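Local coordinates for protein transcriptional regulator, IclR family (Ruegeria sp. TM1040, PDB 3R4K) that probably binds DNA through a helix-turn-helix domain and regulates transcription, with a GAF-like C-terminal domain of the kind that senses small-molecule effectors in this family, at residues L90-G95 / A114-N119; T97-L102 / A213-A218. All blocks are in the same frame, centred on the assembly; numbering follows the deposited sequence.

Contact 1 (L90-G95 / A114-N119); sequences LSEDTG and AYSSRN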
# COMPACT_ATOMS: atom_id res chain seq x y z
N LEU A 90 10.73 21.35 -9.16
CA LEU A 90 12.17 21.29 -8.90
C LEU A 90 12.98 21.73 -10.14
O LEU A 90 13.97 22.45 -9.98
CB LEU A 90 12.60 19.88 -8.44
CG LEU A 90 14.01 19.74 -7.88
CD1 LEU A 90 14.29 20.74 -6.76
CD2 LEU A 90 14.27 18.33 -7.43
N SER A 91 12.52 21.34 -11.35
CA SER A 91 13.19 21.74 -12.60
C SER A 91 13.09 23.24 -12.80
O SER A 91 14.03 23.84 -13.30
CB SER A 91 12.59 21.03 -13.80
OG SER A 91 13.14 19.73 -13.92
N GLU A 92 11.98 23.85 -12.36
CA GLU A 92 11.80 25.29 -12.49
C GLU A 92 12.63 26.05 -11.47
O GLU A 92 13.19 27.09 -11.82
CB GLU A 92 10.31 25.66 -12.38
CG GLU A 92 9.56 25.42 -13.70
CD GLU A 92 10.24 25.88 -14.99
OE1 GLU A 92 10.84 25.02 -15.68
OE2 GLU A 92 10.18 27.09 -15.32
N ASP A 93 12.75 25.52 -10.26
CA ASP A 93 13.52 26.14 -9.18
C ASP A 93 15.04 26.07 -9.41
O ASP A 93 15.75 27.03 -9.10
CB ASP A 93 13.17 25.49 -7.84
CG ASP A 93 11.76 25.80 -7.34
OD1 ASP A 93 11.19 26.84 -7.75
OD2 ASP A 93 11.24 25.02 -6.50
N THR A 94 15.53 24.96 -9.98
CA THR A 94 16.97 24.73 -10.21
C THR A 94 17.42 25.11 -11.62
O THR A 94 18.62 25.33 -11.84
CB THR A 94 17.31 23.26 -9.96
OG1 THR A 94 16.58 22.44 -10.89
CG2 THR A 94 17.00 22.81 -8.53
N GLY A 95 16.48 25.14 -12.56
CA GLY A 95 16.80 25.43 -13.96
C GLY A 95 17.45 24.26 -14.66
O GLY A 95 17.93 24.39 -15.79
N ALA A 114 11.66 15.54 -15.79
CA ALA A 114 11.16 16.85 -16.23
C ALA A 114 12.33 17.71 -16.69
O ALA A 114 13.45 17.58 -16.17
CB ALA A 114 10.41 17.54 -15.11
N TYR A 115 12.08 18.54 -17.71
CA TYR A 115 13.03 19.51 -18.25
C TYR A 115 12.63 20.90 -17.80
O TYR A 115 11.44 21.20 -17.67
CB TYR A 115 13.12 19.43 -19.79
CG TYR A 115 13.64 18.10 -20.31
CD1 TYR A 115 14.89 17.63 -19.93
CD2 TYR A 115 12.89 17.34 -21.19
CE1 TYR A 115 15.37 16.40 -20.40
CE2 TYR A 115 13.37 16.12 -21.68
CZ TYR A 115 14.61 15.66 -21.28
OH TYR A 115 15.08 14.47 -21.77
N SER A 116 13.61 21.76 -17.55
CA SER A 116 13.34 23.14 -17.16
C SER A 116 13.08 24.01 -18.36
O SER A 116 13.62 23.75 -19.43
CB SER A 116 14.51 23.71 -16.38
OG SER A 116 14.23 25.04 -15.99
N SER A 117 12.30 25.07 -18.19
CA SER A 117 12.01 26.02 -19.27
C SER A 117 13.19 26.97 -19.48
O SER A 117 13.35 27.49 -20.59
CB SER A 117 10.75 26.82 -18.96
OG SER A 117 10.89 27.66 -17.83
N ARG A 118 13.99 27.20 -18.42
CA ARG A 118 15.07 28.19 -18.33
C ARG A 118 16.24 28.01 -19.31
O ARG A 118 16.58 28.99 -19.99
CB ARG A 118 15.63 28.25 -16.90
CG ARG A 118 14.60 28.66 -15.85
CD ARG A 118 15.22 29.47 -14.73
NE ARG A 118 15.61 28.63 -13.60
CZ ARG A 118 16.05 29.10 -12.44
NH1 ARG A 118 16.15 30.41 -12.24
NH2 ARG A 118 16.38 28.27 -11.46
N ASN A 119 16.92 26.84 -19.35
CA ASN A 119 18.10 26.76 -20.23
C ASN A 119 17.83 25.93 -21.47
O ASN A 119 17.18 24.90 -21.36
CB ASN A 119 19.29 26.19 -19.48
CG ASN A 119 19.57 26.92 -18.19
OD1 ASN A 119 19.09 26.53 -17.12
ND2 ASN A 119 20.27 28.04 -18.25
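E92 and S117 meet as a carboxylate gripped by one loop residue. E92 OE1 takes the backbone N-H of S117 at 2.9 Å (162° at the hydrogen), and E92 OE2 takes S117 OG at 2.7 Å; both oxygens use their syn lone pairs, which fixes the carboxylate's rotation. The E92 side chain sets out away from the loop and reaches it by bending at chi2 (-45°). One residue earlier, S116 points its hydroxyl at the helix end, donating to S91 O at 3.0 Å from above the carbonyl plane, while G95 N reaches the same oxygen from the opposite face. S116 OG also accepts from R118 N (3.3 Å), an ST turn. R118 folds back against the helix terminus, E92 O over one face of its guanidinium, D93 O and G95 N at the edge; NH2 is 2.7 Å from D93 O, too poorly angled for a hydrogen bond. G95 leaves the helix with positive phi, and a CB there would clash with R118 NE. S91 OG is hydrogen-bonded to T98 OG1 and to E96 O. This pins the C-terminal end of helix 79-94 to the loop after strand 107-114, with T94 and L90 packing on helix 225-245 and V216.

Contact 2 (T97-L102 / A213-A218); sequences TTHLSL and ALAVAA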
# COMPACT_ATOMS: atom_id res chain seq x y z
N THR A 97 17.52 19.60 -15.27
CA THR A 97 16.75 18.38 -15.48
C THR A 97 16.63 17.63 -14.17
O THR A 97 17.62 17.44 -13.48
CB THR A 97 17.43 17.51 -16.56
OG1 THR A 97 17.50 18.28 -17.76
CG2 THR A 97 16.71 16.16 -16.80
N THR A 98 15.41 17.20 -13.84
CA THR A 98 15.15 16.42 -12.63
C THR A 98 14.63 15.04 -13.03
O THR A 98 14.00 14.91 -14.07
CB THR A 98 14.19 17.17 -11.70
OG1 THR A 98 12.98 17.43 -12.42
CG2 THR A 98 14.77 18.49 -11.20
N HIS A 99 14.92 14.02 -12.23
CA HIS A 99 14.42 12.68 -12.53
C HIS A 99 14.24 11.82 -11.29
O HIS A 99 14.96 11.96 -10.30
CB HIS A 99 15.28 11.94 -13.58
CG HIS A 99 16.70 11.71 -13.21
ND1 HIS A 99 17.16 10.45 -12.86
CD2 HIS A 99 17.75 12.57 -13.23
CE1 HIS A 99 18.46 10.59 -12.63
NE2 HIS A 99 18.86 11.85 -12.84
N LEU A 100 13.23 10.95 -11.35
CA LEU A 100 12.91 9.98 -10.31
C LEU A 100 13.28 8.60 -10.82
O LEU A 100 12.87 8.19 -11.91
CB LEU A 100 11.42 10.05 -9.90
CG LEU A 100 10.93 9.00 -8.87
CD1 LEU A 100 11.59 9.19 -7.49
CD2 LEU A 100 9.39 8.99 -8.80
N SER A 101 14.10 7.90 -10.05
CA SER A 101 14.50 6.54 -10.39
C SER A 101 13.98 5.61 -9.29
O SER A 101 13.92 6.00 -8.11
CB SER A 101 16.01 6.42 -10.58
OG SER A 101 16.70 6.84 -9.42
N LEU A 102 13.51 4.42 -9.70
CA LEU A 102 12.93 3.47 -8.75
C LEU A 102 13.61 2.13 -8.83
O LEU A 102 14.03 1.70 -9.89
CB LEU A 102 11.43 3.28 -8.99
CG LEU A 102 10.52 4.48 -8.81
CD1 LEU A 102 9.13 4.16 -9.35
CD2 LEU A 102 10.43 4.91 -7.36
N ALA A 213 15.28 7.17 -5.78
CA ALA A 213 15.92 8.46 -5.57
C ALA A 213 15.40 9.52 -6.50
O ALA A 213 15.06 9.24 -7.65
CB ALA A 213 17.43 8.33 -5.75
N LEU A 214 15.38 10.76 -5.98
CA LEU A 214 15.00 11.97 -6.69
C LEU A 214 16.29 12.74 -6.98
O LEU A 214 17.09 12.97 -6.06
CB LEU A 214 14.00 12.80 -5.86
CG LEU A 214 13.53 14.09 -6.49
CD1 LEU A 214 12.78 13.83 -7.77
CD2 LEU A 214 12.69 14.89 -5.53
N ALA A 215 16.54 13.09 -8.26
CA ALA A 215 17.80 13.73 -8.63
C ALA A 215 17.66 14.96 -9.49
O ALA A 215 16.64 15.15 -10.15
CB ALA A 215 18.68 12.72 -9.35
N VAL A 216 18.73 15.78 -9.49
CA VAL A 216 18.92 16.98 -10.30
C VAL A 216 20.21 16.76 -11.10
O VAL A 216 21.27 16.65 -10.50
CB VAL A 216 18.97 18.28 -9.43
CG1 VAL A 216 19.36 19.51 -10.26
CG2 VAL A 216 17.63 18.51 -8.73
N ALA A 217 20.10 16.65 -12.44
CA ALA A 217 21.23 16.45 -13.37
C ALA A 217 21.53 17.75 -14.07
O ALA A 217 20.65 18.33 -14.71
CB ALA A 217 20.93 15.36 -14.38
N ALA A 218 22.75 18.22 -13.93
CA ALA A 218 23.14 19.49 -14.54
C ALA A 218 24.45 19.40 -15.30
O ALA A 218 25.31 18.59 -14.95
CB ALA A 218 23.27 20.53 -13.44
O HOH W 1 20.01 19.90 -16.93
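H99 lays one face of its imidazole over A215, whose CB sits 3.9 Å from the ring centroid in a CH-pi contact, offset toward NE2. With chi1 at 61°, CG stands between the backbone N and the carbonyl carbon, which brings the ring across to the partner strand; its edge comes near A217 CB. With an alanine here, A215 CB would probably lose its aromatic cover and S110 OG its weak bond to ND1. Beside the ring the backbones are tightly laced: A215 N to H99 O at 2.8 Å, H99 N to A215 O at 2.9 Å, and S101 N runs nearly straight into A213 O (176°). Strands 97-104 and 210-219 are the central, antiparallel neighbours in the six-stranded sheet of the profilin-like, GAF-clan domain. T98, L100, L214 and V216 point to the sheet face covered by helix 79-94, T98 CG2 lying alongside V216 CG2 at 3.8 Å; H99, S101, A213 and A215 face helix 137-143. The T97 end is looser. A217 N binds T97 O at 2.8 Å, but T97 N to A217 O is weak (3.4 Å, 127°), and a water beside this pair bridges it, accepting from the nitrogen and donating to the oxygen.

Overall arrangement
From the N-terminal helix-turn-helix region, which probably binds DNA, the chain passes through helix 66-76 to helix 79-94, turns at G95, enters strand 97-104 and returns on strand 107-114. Contact 1 closes this short helix-hairpin excursion, 18 residues lying between its segments. Contact 2 closes a much longer loop, bringing strand 210-219 back beside strand 97-104 after 110 residues. Since 97-102 falls inside the first loop and 213-218 beyond it, the two closures cross. They meet at T98, which probably hydrogen-bonds through its backbone O to A114 N, and where L90 packs on V216. Together they tie the end of helix 79-94, the loop after strand 107-114 and the middle of the sheet.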